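Local coordinates for amidohydrolase (Thermotoga maritima, PDB 3OOQ), which probably hydrolyses cyclic amide bonds as a metal-dependent member of the amidohydrolase family, with allantoinase activity only tentatively assigned, at residues Thr13-Thr18 with Phe54-Phe59; Ala315-Ala320 with Phe369-Val374; Asp331-Leu336 with Ser365-Asp370; Asp360-Ser365 with Ser373-Val378. All blocks are in the same frame, centred on the assembly; numbering follows the deposited sequence.

Contact 1 (Thr13-Thr18 with Phe54-Phe59)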
loop_
_atom_site.group_PDB
_atom_site.type_symbol
_atom_site.label_atom_id
_atom_site.label_comp_id
_atom_site.label_asym_id
_atom_site.label_seq_id
_atom_site.Cartn_x
_atom_site.Cartn_y
_atom_site.Cartn_z
ATOM N N THR F 13 51.825 37.626 11.552
ATOM C CA THR F 13 52.130 36.540 12.484
ATOM C C THR F 13 51.815 35.269 11.687
ATOM O O THR F 13 50.646 34.981 11.369
ATOM C CB THR F 13 51.291 36.605 13.769
ATOM O OG1 THR F 13 51.503 37.864 14.419
ATOM C CG2 THR F 13 51.655 35.450 14.728
ATOM N N VAL F 14 52.874 34.538 11.339
ATOM C CA VAL F 14 52.768 33.353 10.492
ATOM C C VAL F 14 52.643 32.114 11.370
ATOM O O VAL F 14 53.454 31.909 12.285
ATOM C CB VAL F 14 53.997 33.203 9.513
ATOM C CG1 VAL F 14 53.833 31.970 8.599
ATOM C CG2 VAL F 14 54.176 34.459 8.663
ATOM N N PHE F 15 51.629 31.300 11.080
ATOM C CA PHE F 15 51.405 30.028 11.747
ATOM C C PHE F 15 51.679 28.867 10.783
ATOM O O PHE F 15 50.758 28.405 10.092
ATOM C CB PHE F 15 49.956 29.960 12.266
ATOM C CG PHE F 15 49.758 30.613 13.608
ATOM C CD1 PHE F 15 49.723 32.001 13.734
ATOM C CD2 PHE F 15 49.585 29.840 14.746
ATOM C CE1 PHE F 15 49.538 32.615 14.978
ATOM C CE2 PHE F 15 49.397 30.444 16.002
ATOM C CZ PHE F 15 49.377 31.841 16.109
ATOM N N PRO F 16 52.940 28.379 10.729
ATOM C CA PRO F 16 53.247 27.244 9.848
ATOM C C PRO F 16 52.527 25.947 10.245
ATOM O O PRO F 16 52.381 25.055 9.397
ATOM C CB PRO F 16 54.761 27.049 10.019
ATOM C CG PRO F 16 55.268 28.277 10.656
ATOM C CD PRO F 16 54.138 28.838 11.465
ATOM N N ILE F 17 52.128 25.862 11.523
ATOM C CA ILE F 17 51.436 24.726 12.151
ATOM C C ILE F 17 52.380 23.627 12.566
ATOM O O ILE F 17 52.277 23.118 13.669
ATOM C CB ILE F 17 50.267 24.099 11.289
ATOM C CG1 ILE F 17 49.125 25.092 11.067
ATOM C CG2 ILE F 17 49.755 22.796 11.935
ATOM C CD1 ILE F 17 48.618 25.793 12.320
ATOM N N THR F 18 53.304 23.269 11.682
ATOM C CA THR F 18 54.253 22.204 11.958
ATOM C C THR F 18 55.490 22.728 12.685
ATOM O O THR F 18 56.416 21.972 12.974
ATOM C CB THR F 18 54.641 21.503 10.673
ATOM O OG1 THR F 18 55.075 22.487 9.725
ATOM C CG2 THR F 18 53.407 20.729 10.091
ATOM N N PHE F 54 47.147 37.657 10.630
ATOM C CA PHE F 54 47.619 36.298 10.891
ATOM C C PHE F 54 47.505 35.505 9.603
ATOM O O PHE F 54 46.486 35.580 8.921
ATOM C CB PHE F 54 46.776 35.634 11.983
ATOM C CG PHE F 54 46.940 36.249 13.341
ATOM C CD1 PHE F 54 46.676 37.597 13.553
ATOM C CD2 PHE F 54 47.348 35.475 14.414
ATOM C CE1 PHE F 54 46.846 38.173 14.837
ATOM C CE2 PHE F 54 47.518 36.031 15.693
ATOM C CZ PHE F 54 47.273 37.381 15.902
ATOM N N LEU F 55 48.550 34.756 9.269
ATOM C CA LEU F 55 48.570 33.975 8.046
ATOM C C LEU F 55 48.591 32.496 8.398
ATOM O O LEU F 55 49.524 32.018 9.058
ATOM C CB LEU F 55 49.777 34.342 7.179
ATOM C CG LEU F 55 49.819 33.804 5.752
ATOM C CD1 LEU F 55 48.658 34.320 4.915
ATOM C CD2 LEU F 55 51.141 34.183 5.096
ATOM N N PHE F 56 47.557 31.778 7.954
ATOM C CA PHE F 56 47.388 30.370 8.280
ATOM C C PHE F 56 47.381 29.559 7.001
ATOM O O PHE F 56 47.117 30.114 5.939
ATOM C CB PHE F 56 46.077 30.168 9.057
ATOM C CG PHE F 56 46.219 30.392 10.540
ATOM C CD1 PHE F 56 46.372 31.674 11.052
ATOM C CD2 PHE F 56 46.217 29.314 11.422
ATOM C CE1 PHE F 56 46.515 31.883 12.414
ATOM C CE2 PHE F 56 46.346 29.514 12.795
ATOM C CZ PHE F 56 46.501 30.799 13.291
ATOM N N PRO F 57 47.704 28.254 7.092
ATOM C CA PRO F 57 47.388 27.413 5.951
ATOM C C PRO F 57 45.861 27.290 5.850
ATOM O O PRO F 57 45.157 27.537 6.841
ATOM C CB PRO F 57 47.982 26.052 6.335
ATOM C CG PRO F 57 47.996 26.031 7.790
ATOM C CD PRO F 57 48.085 27.460 8.274
ATOM N N GLY F 58 45.349 26.943 4.671
ATOM C CA GLY F 58 43.919 26.623 4.553
ATOM C C GLY F 58 43.609 25.395 5.399
ATOM O O GLY F 58 44.425 24.463 5.472
ATOM N N PHE F 59 42.435 25.378 6.034
ATOM C CA PHE F 59 41.992 24.192 6.782
ATOM C C PHE F 59 41.537 23.088 5.855
ATOM O O PHE F 59 41.115 23.338 4.723
ATOM C CB PHE F 59 40.897 24.522 7.795
ATOM C CG PHE F 59 41.317 25.530 8.828
ATOM C CD1 PHE F 59 42.471 25.334 9.575
ATOM C CD2 PHE F 59 40.541 26.670 9.070
ATOM C CE1 PHE F 59 42.868 26.259 10.540
ATOM C CE2 PHE F 59 40.933 27.605 10.033
ATOM C CZ PHE F 59 42.091 27.394 10.774
#
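Phe-15 lays its ring on that of Phe-56 in an offset stack, the centroids 4.4 Å apart and the planes 14° from parallel. The overlap is shifted back along the side chain: Phe-15 CB, not its ring, sits over the centre of the Phe-56 ring, 3.7 Å from the centroid, while Phe-56 CZ lies under Phe-15 CG at 3.3 Å. Both phenylalanines have CG anti to the carbonyl carbon, with nearly equal chi1 (-84° and -85°), which lets the two side chains run alongside each other in the same direction. Beside them Phe-54 brings CD2 to 3.6 Å from Phe-15 CE1, which meets the Phe-54 ring at its edge, near its plane. One face of the Phe-54 ring carries CB of Thr-13. Further along, Ile-17 CG1 packs at 3.6 Å on CG of the Pro-57 ring.

What sets these groups in register is a short parallel pairing, with Thr-13 beside Phe-54 and Val-14 beside Leu-55. Leu-55 uses both its polar backbone atoms here: its N donates to Thr-13 O (3.0 Å), and its O accepts from Phe-15 N (3.0 Å). Val-14 and Leu-55 point to the other face of the sheet from Thr-13 and Phe-54, and there both touch Val-26 of strand 24-29.

The pairing joins strand 12-14 to strand 54-64. On its other side strand 54-64 pairs with strand 361-364, whose Trp-364 meets the Phe-56 ring at a steep angle, and helix 329-334 packs through Leu-333 against both Ile-17 and Phe-56.

Contact 2 (Ala315-Ala320 with Phe369-Val374)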
loop_
_atom_site.group_PDB
_atom_site.type_symbol
_atom_site.label_atom_id
_atom_site.label_comp_id
_atom_site.label_asym_id
_atom_site.label_seq_id
_atom_site.Cartn_x
_atom_site.Cartn_y
_atom_site.Cartn_z
ATOM N N ALA F 315 34.047 25.390 11.121
ATOM C CA ALA F 315 35.119 24.494 11.545
ATOM C C ALA F 315 35.937 25.065 12.722
ATOM O O ALA F 315 36.261 24.327 13.673
ATOM C CB ALA F 315 36.026 24.155 10.372
ATOM N N THR F 316 36.271 26.360 12.661
ATOM C CA THR F 316 37.065 26.984 13.738
ATOM C C THR F 316 36.279 27.132 15.020
ATOM O O THR F 316 36.868 27.189 16.108
ATOM C CB THR F 316 37.675 28.361 13.354
ATOM O OG1 THR F 316 36.630 29.299 13.049
ATOM C CG2 THR F 316 38.597 28.207 12.150
ATOM N N VAL F 317 34.956 27.230 14.888
ATOM C CA VAL F 317 34.073 27.353 16.037
ATOM C C VAL F 317 34.054 26.031 16.810
ATOM O O VAL F 317 34.178 26.023 18.046
ATOM C CB VAL F 317 32.621 27.769 15.643
ATOM C CG1 VAL F 317 31.752 27.933 16.884
ATOM C CG2 VAL F 317 32.613 29.065 14.849
ATOM N N GLN F 318 33.913 24.925 16.079
ATOM C CA GLN F 318 33.955 23.601 16.684
ATOM C C GLN F 318 35.323 23.322 17.335
ATOM O O GLN F 318 35.385 22.882 18.481
ATOM C CB GLN F 318 33.651 22.508 15.659
ATOM C CG GLN F 318 33.714 21.123 16.308
ATOM C CD GLN F 318 33.342 19.987 15.390
ATOM O OE1 GLN F 318 32.612 19.089 15.802
ATOM N NE2 GLN F 318 33.858 19.991 14.154
ATOM N N ALA F 319 36.407 23.582 16.609
ATOM C CA ALA F 319 37.752 23.358 17.167
ATOM C C ALA F 319 37.957 24.180 18.432
ATOM O O ALA F 319 38.247 23.617 19.487
ATOM C CB ALA F 319 38.823 23.656 16.144
ATOM N N ALA F 320 37.756 25.497 18.340
ATOM C CA ALA F 320 37.904 26.398 19.497
ATOM C C ALA F 320 37.157 25.911 20.732
ATOM O O ALA F 320 37.703 25.899 21.826
ATOM C CB ALA F 320 37.478 27.795 19.139
ATOM N N PHE F 369 40.660 31.064 16.445
ATOM C CA PHE F 369 39.870 30.556 17.571
ATOM C C PHE F 369 39.358 31.707 18.419
ATOM O O PHE F 369 38.781 31.494 19.482
ATOM C CB PHE F 369 40.683 29.589 18.454
ATOM C CG PHE F 369 41.129 28.319 17.756
ATOM C CD1 PHE F 369 40.603 27.949 16.519
ATOM C CD2 PHE F 369 42.070 27.468 18.367
ATOM C CE1 PHE F 369 41.029 26.768 15.881
ATOM C CE2 PHE F 369 42.502 26.300 17.731
ATOM C CZ PHE F 369 41.959 25.941 16.491
ATOM N N ASP F 370 39.614 32.931 17.970
ATOM C CA ASP F 370 39.064 34.101 18.633
ATOM C C ASP F 370 37.832 34.443 17.835
ATOM O O ASP F 370 37.915 34.692 16.624
ATOM C CB ASP F 370 40.057 35.277 18.650
ATOM C CG ASP F 370 39.542 36.490 19.448
ATOM O OD1 ASP F 370 38.320 36.742 19.526
ATOM O OD2 ASP F 370 40.388 37.219 20.009
HETATM N N MSE F 371 36.689 34.438 18.508
HETATM C CA MSE F 371 35.414 34.610 17.801
HETATM C C MSE F 371 35.248 36.015 17.205
HETATM O O MSE F 371 34.345 36.247 16.404
HETATM C CB MSE F 371 34.234 34.218 18.683
HETATM C CG MSE F 371 34.196 32.714 19.042
HETATM SE SE MSE F 371 34.135 31.523 17.458
HETATM C CE MSE F 371 36.011 30.933 17.404
ATOM N N LYS F 372 36.144 36.939 17.558
ATOM C CA LYS F 372 36.108 38.251 16.939
ATOM C C LYS F 372 36.791 38.252 15.576
ATOM O O LYS F 372 36.574 39.155 14.770
ATOM C CB LYS F 372 36.731 39.305 17.853
ATOM C CG LYS F 372 35.891 39.569 19.076
ATOM C CD LYS F 372 36.482 40.670 19.917
ATOM C CE LYS F 372 35.524 41.020 21.036
ATOM N NZ LYS F 372 36.257 41.523 22.212
ATOM N N SER F 373 37.617 37.235 15.319
ATOM C CA SER F 373 38.452 37.239 14.113
ATOM C C SER F 373 37.666 36.903 12.852
ATOM O O SER F 373 36.701 36.137 12.910
ATOM C CB SER F 373 39.632 36.276 14.257
ATOM O OG SER F 373 40.283 36.452 15.500
ATOM N N VAL F 374 38.093 37.478 11.725
ATOM C CA VAL F 374 37.442 37.242 10.436
ATOM C C VAL F 374 38.464 36.937 9.352
ATOM O O VAL F 374 39.609 37.383 9.424
ATOM C CB VAL F 374 36.550 38.447 9.974
ATOM C CG1 VAL F 374 35.508 38.819 11.052
ATOM C CG2 VAL F 374 37.394 39.641 9.594
#
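Phe-369 and Met-371, a selenomethionine here, pack against one side of helix 315-321. The two residues belong to the connection of a beta hairpin, between strands 361-364 and 375-380, so this is helix-on-loop packing in an amidohydrolase-family chain of the TIM-barrel clan.

Starting at the root of the side chain, Phe-369 CB lies 3.7 Å from Ala-320 CB. CG remains under the same alanine. CD1 then passes the carbonyl of Thr-316, whose O is 3.8 Å off, and CE1 reaches CB of Ala-319 at 3.8 Å; CZ touches the same methyl. The ring lies along the helix surface formed by Thr-316, Ala-319 and Ala-320, with the backbone of Ala-320 over one face. Alanines at 319 and 320 let the ring come this near the helix, since neither carries a side chain beyond CB.

Met-371 approaches the helix next to it. Its chain is bent at chi2 (-58°) and again at chi3, which turns the end back toward the helix, so that CE lies 3.9 Å from CB of Ala-320. The loop is fixed by a type I turn from Asp-370 to Ser-373 and by an Asx turn, in which Lys-372 N donates to Asp-370 OD1 at 2.9 Å.

A second subunit approaches from outside: its Arg-324 hydrogen-bonds to Thr-316 OG1 and to Asp-370 O, bridging helix and loop, and also packs on Met-371. At the selenium the packing is with the helix of its own chain: SE lies 3.9 Å from CG2 of Val-317, the two side chains crossing at about a right angle.

Contact 3 (Asp331-Leu336 with Ser365-Asp370)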
loop_
_atom_site.group_PDB
_atom_site.type_symbol
_atom_site.label_atom_id
_atom_site.label_comp_id
_atom_site.label_asym_id
_atom_site.label_seq_id
_atom_site.Cartn_x
_atom_site.Cartn_y
_atom_site.Cartn_z
ATOM N N ASP F 331 47.444 21.615 19.155
ATOM C CA ASP F 331 46.879 20.335 18.697
ATOM C C ASP F 331 45.628 20.520 17.820
ATOM O O ASP F 331 45.469 19.876 16.758
ATOM C CB ASP F 331 46.514 19.468 19.912
ATOM C CG ASP F 331 47.735 18.919 20.641
ATOM O OD1 ASP F 331 48.768 18.665 19.988
ATOM O OD2 ASP F 331 47.652 18.725 21.873
ATOM N N LEU F 332 44.737 21.389 18.287
ATOM C CA LEU F 332 43.501 21.674 17.574
ATOM C C LEU F 332 43.772 22.281 16.203
ATOM O O LEU F 332 43.019 22.041 15.252
ATOM C CB LEU F 332 42.617 22.596 18.401
ATOM C CG LEU F 332 42.066 21.968 19.674
ATOM C CD1 LEU F 332 41.573 23.055 20.624
ATOM C CD2 LEU F 332 40.919 20.974 19.337
ATOM N N LEU F 333 44.845 23.060 16.090
ATOM C CA LEU F 333 45.241 23.566 14.778
ATOM C C LEU F 333 45.730 22.445 13.865
ATOM O O LEU F 333 45.329 22.380 12.697
ATOM C CB LEU F 333 46.287 24.684 14.909
ATOM C CG LEU F 333 45.723 25.972 15.485
ATOM C CD1 LEU F 333 46.878 26.959 15.880
ATOM C CD2 LEU F 333 44.800 26.587 14.452
ATOM N N LYS F 334 46.560 21.551 14.410
ATOM C CA LYS F 334 47.097 20.406 13.649
ATOM C C LYS F 334 45.984 19.470 13.141
ATOM O O LYS F 334 46.041 18.982 12.011
ATOM C CB LYS F 334 48.087 19.578 14.485
ATOM C CG LYS F 334 49.362 20.281 14.884
ATOM C CD LYS F 334 50.332 19.334 15.594
ATOM C CE LYS F 334 51.613 20.092 16.019
ATOM N NZ LYS F 334 52.751 19.182 16.361
ATOM N N ILE F 335 44.980 19.216 13.974
ATOM C CA ILE F 335 43.891 18.311 13.558
ATOM C C ILE F 335 42.961 18.942 12.513
ATOM O O ILE F 335 42.058 18.274 11.970
ATOM C CB ILE F 335 43.101 17.734 14.752
ATOM C CG1 ILE F 335 42.255 18.803 15.444
ATOM C CG2 ILE F 335 44.035 17.043 15.718
ATOM C CD1 ILE F 335 41.351 18.236 16.574
ATOM N N LEU F 336 43.182 20.225 12.243
ATOM C CA LEU F 336 42.482 20.934 11.187
ATOM C C LEU F 336 43.304 21.092 9.913
ATOM O O LEU F 336 42.766 21.518 8.869
ATOM C CB LEU F 336 42.028 22.304 11.672
ATOM C CG LEU F 336 40.931 22.339 12.739
ATOM C CD1 LEU F 336 40.726 23.792 13.208
ATOM C CD2 LEU F 336 39.615 21.717 12.223
ATOM N N SER F 365 42.114 38.226 10.434
ATOM C CA SER F 365 42.202 39.517 11.102
ATOM C C SER F 365 42.802 39.356 12.502
ATOM O O SER F 365 43.332 40.305 13.066
ATOM C CB SER F 365 40.800 40.164 11.191
ATOM O OG SER F 365 39.998 39.521 12.180
ATOM N N GLY F 366 42.687 38.147 13.043
ATOM C CA GLY F 366 43.156 37.808 14.386
ATOM C C GLY F 366 43.195 36.297 14.463
ATOM O O GLY F 366 43.004 35.617 13.442
ATOM N N HIS F 367 43.413 35.753 15.659
ATOM C CA HIS F 367 43.513 34.306 15.804
ATOM C C HIS F 367 42.177 33.631 15.413
ATOM O O HIS F 367 41.114 34.104 15.817
ATOM C CB HIS F 367 43.909 33.935 17.235
ATOM C CG HIS F 367 44.401 32.524 17.365
ATOM N ND1 HIS F 367 43.577 31.428 17.205
ATOM C CD2 HIS F 367 45.636 32.031 17.622
ATOM C CE1 HIS F 367 44.284 30.321 17.351
ATOM N NE2 HIS F 367 45.534 30.660 17.614
ATOM N N PRO F 368 42.225 32.531 14.632
ATOM C CA PRO F 368 40.985 31.866 14.165
ATOM C C PRO F 368 40.092 31.317 15.273
ATOM O O PRO F 368 38.899 31.123 15.057
ATOM C CB PRO F 368 41.508 30.709 13.304
ATOM C CG PRO F 368 42.845 31.203 12.814
ATOM C CD PRO F 368 43.417 31.944 14.000
ATOM N N PHE F 369 40.660 31.064 16.445
ATOM C CA PHE F 369 39.870 30.556 17.571
ATOM C C PHE F 369 39.358 31.707 18.419
ATOM O O PHE F 369 38.781 31.494 19.482
ATOM C CB PHE F 369 40.683 29.589 18.454
ATOM C CG PHE F 369 41.129 28.319 17.756
ATOM C CD1 PHE F 369 40.603 27.949 16.519
ATOM C CD2 PHE F 369 42.070 27.468 18.367
ATOM C CE1 PHE F 369 41.029 26.768 15.881
ATOM C CE2 PHE F 369 42.502 26.300 17.731
ATOM C CZ PHE F 369 41.959 25.941 16.491
ATOM N N ASP F 370 39.614 32.931 17.970
ATOM C CA ASP F 370 39.064 34.101 18.633
ATOM C C ASP F 370 37.832 34.443 17.835
ATOM O O ASP F 370 37.915 34.692 16.624
ATOM C CB ASP F 370 40.057 35.277 18.650
ATOM C CG ASP F 370 39.542 36.490 19.448
ATOM O OD1 ASP F 370 38.320 36.742 19.526
ATOM O OD2 ASP F 370 40.388 37.219 20.009
#
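Leu-332, Leu-333 and Leu-336 of the helical segment 331-336 meet a loop whose backbone stays well back, the nearest CA pair, Leu-333 and Phe-369, being 9.2 Å apart. The loop, which connects strands 361-364 and 375-380 and here packs on helix 329-334, folds into a type I turn from His-367 to Asp-370, and side chains bridge the gap.

The outer end of the Phe-369 ring enters among the three leucines. CD2 of Leu-333 comes to 3.6 Å from Phe-369 CZ, with its CG close to the same end of the ring. CB of Leu-332 lies 3.8 Å from Phe-369 CE2. Leu-336 arrives from the opposite direction and sets CD1 at the ring edge, near its plane, 4.0 Å from Phe-369 CE1. Leu-333 also bends toward the loop at its other methyl, CD1, which is a looser 4.3 Å from NE2 of His-367.

His-367 adds a side-chain bond to the turn. A chi1 of -164° carries the imidazole away from the backbone N, and ND1 accepts from Phe-369 N at 3.0 Å. That donor lies only 3° out of the ring plane, and the N-H points at the nitrogen with an angle of 168°. NE2 is hydrogen-bonded to Glu-329 OE2, on the same helix.

Across the two segments the contact is van der Waals packing, chiefly apolar, whereas the polar tie to the helix runs through the imidazole. Accepting at ND1 while meeting a carboxylate at NE2 is consistent with a histidine protonated at NE2, its ring tied through both nitrogens, to Phe-369 N and to Glu-329 OE2.

Contact 4 (Asp360-Ser365 with Ser373-Val378)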
loop_
_atom_site.group_PDB
_atom_site.type_symbol
_atom_site.label_atom_id
_atom_site.label_comp_id
_atom_site.label_asym_id
_atom_site.label_seq_id
_atom_site.Cartn_x
_atom_site.Cartn_y
_atom_site.Cartn_z
ATOM N N ASP F 360 48.082 27.461 -0.297
ATOM C CA ASP F 360 46.708 27.595 0.164
ATOM C C ASP F 360 46.822 28.300 1.493
ATOM O O ASP F 360 47.241 27.698 2.493
ATOM C CB ASP F 360 46.058 26.220 0.305
ATOM C CG ASP F 360 46.064 25.433 -1.001
ATOM O OD1 ASP F 360 46.412 26.004 -2.069
ATOM O OD2 ASP F 360 45.713 24.227 -0.953
ATOM N N LEU F 361 46.512 29.593 1.472
ATOM C CA LEU F 361 46.813 30.488 2.590
ATOM C C LEU F 361 45.611 31.345 2.949
ATOM O O LEU F 361 44.865 31.802 2.074
ATOM C CB LEU F 361 48.023 31.386 2.249
ATOM C CG LEU F 361 49.340 30.643 1.945
ATOM C CD1 LEU F 361 50.396 31.554 1.318
ATOM C CD2 LEU F 361 49.894 29.957 3.192
ATOM N N VAL F 362 45.419 31.563 4.242
ATOM C CA VAL F 362 44.292 32.379 4.679
ATOM C C VAL F 362 44.800 33.511 5.546
ATOM O O VAL F 362 45.538 33.271 6.502
ATOM C CB VAL F 362 43.267 31.534 5.488
ATOM C CG1 VAL F 362 42.071 32.392 5.891
ATOM C CG2 VAL F 362 42.804 30.322 4.667
ATOM N N VAL F 363 44.410 34.738 5.190
ATOM C CA VAL F 363 44.693 35.929 5.987
ATOM C C VAL F 363 43.538 36.147 6.944
ATOM O O VAL F 363 42.419 36.426 6.523
ATOM C CB VAL F 363 44.897 37.219 5.113
ATOM C CG1 VAL F 363 45.176 38.431 6.001
ATOM C CG2 VAL F 363 46.018 37.033 4.080
ATOM N N TRP F 364 43.825 36.003 8.233
ATOM C CA TRP F 364 42.868 36.228 9.296
ATOM C C TRP F 364 43.174 37.574 9.964
ATOM O O TRP F 364 44.351 37.981 10.076
ATOM C CB TRP F 364 42.996 35.149 10.357
ATOM C CG TRP F 364 42.414 33.828 9.995
ATOM C CD1 TRP F 364 43.034 32.826 9.299
ATOM C CD2 TRP F 364 41.098 33.342 10.309
ATOM N NE1 TRP F 364 42.184 31.753 9.147
ATOM C CE2 TRP F 364 40.995 32.036 9.764
ATOM C CE3 TRP F 364 39.993 33.885 10.985
ATOM C CZ2 TRP F 364 39.837 31.259 9.877
ATOM C CZ3 TRP F 364 38.831 33.100 11.108
ATOM C CH2 TRP F 364 38.770 31.807 10.553
ATOM N N SER F 365 42.114 38.226 10.434
ATOM C CA SER F 365 42.202 39.517 11.102
ATOM C C SER F 365 42.802 39.356 12.502
ATOM O O SER F 365 43.332 40.305 13.066
ATOM C CB SER F 365 40.800 40.164 11.191
ATOM O OG SER F 365 39.998 39.521 12.180
ATOM N N SER F 373 37.617 37.235 15.319
ATOM C CA SER F 373 38.452 37.239 14.113
ATOM C C SER F 373 37.666 36.903 12.852
ATOM O O SER F 373 36.701 36.137 12.910
ATOM C CB SER F 373 39.632 36.276 14.257
ATOM O OG SER F 373 40.283 36.452 15.500
ATOM N N VAL F 374 38.093 37.478 11.725
ATOM C CA VAL F 374 37.442 37.242 10.436
ATOM C C VAL F 374 38.464 36.937 9.352
ATOM O O VAL F 374 39.609 37.383 9.424
ATOM C CB VAL F 374 36.550 38.447 9.974
ATOM C CG1 VAL F 374 35.508 38.819 11.052
ATOM C CG2 VAL F 374 37.394 39.641 9.594
ATOM N N VAL F 375 38.032 36.192 8.348
ATOM C CA VAL F 375 38.848 35.923 7.183
ATOM C C VAL F 375 38.851 37.133 6.255
ATOM O O VAL F 375 37.808 37.560 5.786
ATOM C CB VAL F 375 38.342 34.684 6.423
ATOM C CG1 VAL F 375 39.039 34.550 5.062
ATOM C CG2 VAL F 375 38.545 33.441 7.262
ATOM N N GLU F 376 40.039 37.676 5.992
ATOM C CA GLU F 376 40.148 38.805 5.079
ATOM C C GLU F 376 40.388 38.377 3.641
ATOM O O GLU F 376 39.888 39.011 2.722
ATOM C CB GLU F 376 41.216 39.785 5.565
ATOM C CG GLU F 376 40.874 40.329 6.968
ATOM C CD GLU F 376 41.769 41.459 7.429
ATOM O OE1 GLU F 376 42.761 41.762 6.723
ATOM O OE2 GLU F 376 41.473 42.031 8.509
ATOM N N ARG F 377 41.157 37.311 3.448
ATOM C CA ARG F 377 41.511 36.839 2.105
ATOM C C ARG F 377 41.849 35.377 2.137
ATOM O O ARG F 377 42.334 34.889 3.152
ATOM C CB ARG F 377 42.749 37.563 1.564
ATOM C CG ARG F 377 42.533 38.996 1.146
ATOM C CD ARG F 377 43.742 39.467 0.395
ATOM N NE ARG F 377 43.791 40.921 0.244
ATOM C CZ ARG F 377 44.773 41.563 -0.376
ATOM N NH1 ARG F 377 45.786 40.884 -0.897
ATOM N NH2 ARG F 377 44.740 42.889 -0.473
ATOM N N VAL F 378 41.637 34.698 1.013
ATOM C CA VAL F 378 42.016 33.289 0.865
ATOM C C VAL F 378 42.660 33.110 -0.496
ATOM O O VAL F 378 42.128 33.584 -1.508
ATOM C CB VAL F 378 40.802 32.314 0.974
ATOM C CG1 VAL F 378 41.269 30.826 0.869
ATOM C CG2 VAL F 378 40.039 32.535 2.277
#
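Strands 361-364 and 375-378 form an antiparallel hairpin pair, their directions 158° apart, interrupted by a classic beta bulge in which Glu-376 and Arg-377 both face Val-363. Val-363 O consequently receives two amides: a 2.7 Å bond from Glu-376 N and a long, weak one from Arg-377 N. In return Val-363 N donates to Arg-377 O.

On the face bearing Val-362 and Trp-364, Val-375 spreads its two methyls between them. CG2 stands over the six-membered ring of Trp-364, 3.6 Å from its centroid and 9° off the normal, a CH-pi contact, while CG1 reaches CG1 of Val-362 at 3.8 Å. Val-378 lies alongside Val-362, pointing the same way.

At the loop end, Ser-365 grips Val-374 twice. Its N donates to Val-374 O at 2.8 Å, and its OG accepts from Val-374 N at 2.8 Å. Chi1 of 74° tucks that hydroxyl between backbone N and carbonyl carbon, facing the returning chain. Glu-376 sets OE2 3.3 Å from CB of Ser-365, but the salt-bridge partner of that oxygen is Lys-53.

With a serine hydroxyl standing in as acceptor where the regular pairing gives out, the amide of Val-374 is satisfied, extending the pairing one step into the loop; the salt bridge to Lys-53 would favour the ionised form of the Glu-376 carboxylate.

In the fold
From the N terminus, contact 1 comes first: it closes a loop of about 35 residues, rich in strand, and is finished before the others begin. The other three all end on the chain running from 360 to 378. Contact 2 closes the longest loop, from helix 315-321 to 369-374, and contact 3 starts inside it, from helix 329-334, ending at 365-370 with Phe-369 and Asp-370 shared. Contact 4 is the short hairpin, and its segments alternate with those of contact 3. Strand 54-64 joins contacts 1 and 4 within one sheet, while the hairpin loop ties that sheet to the two successive helices and to the second subunit.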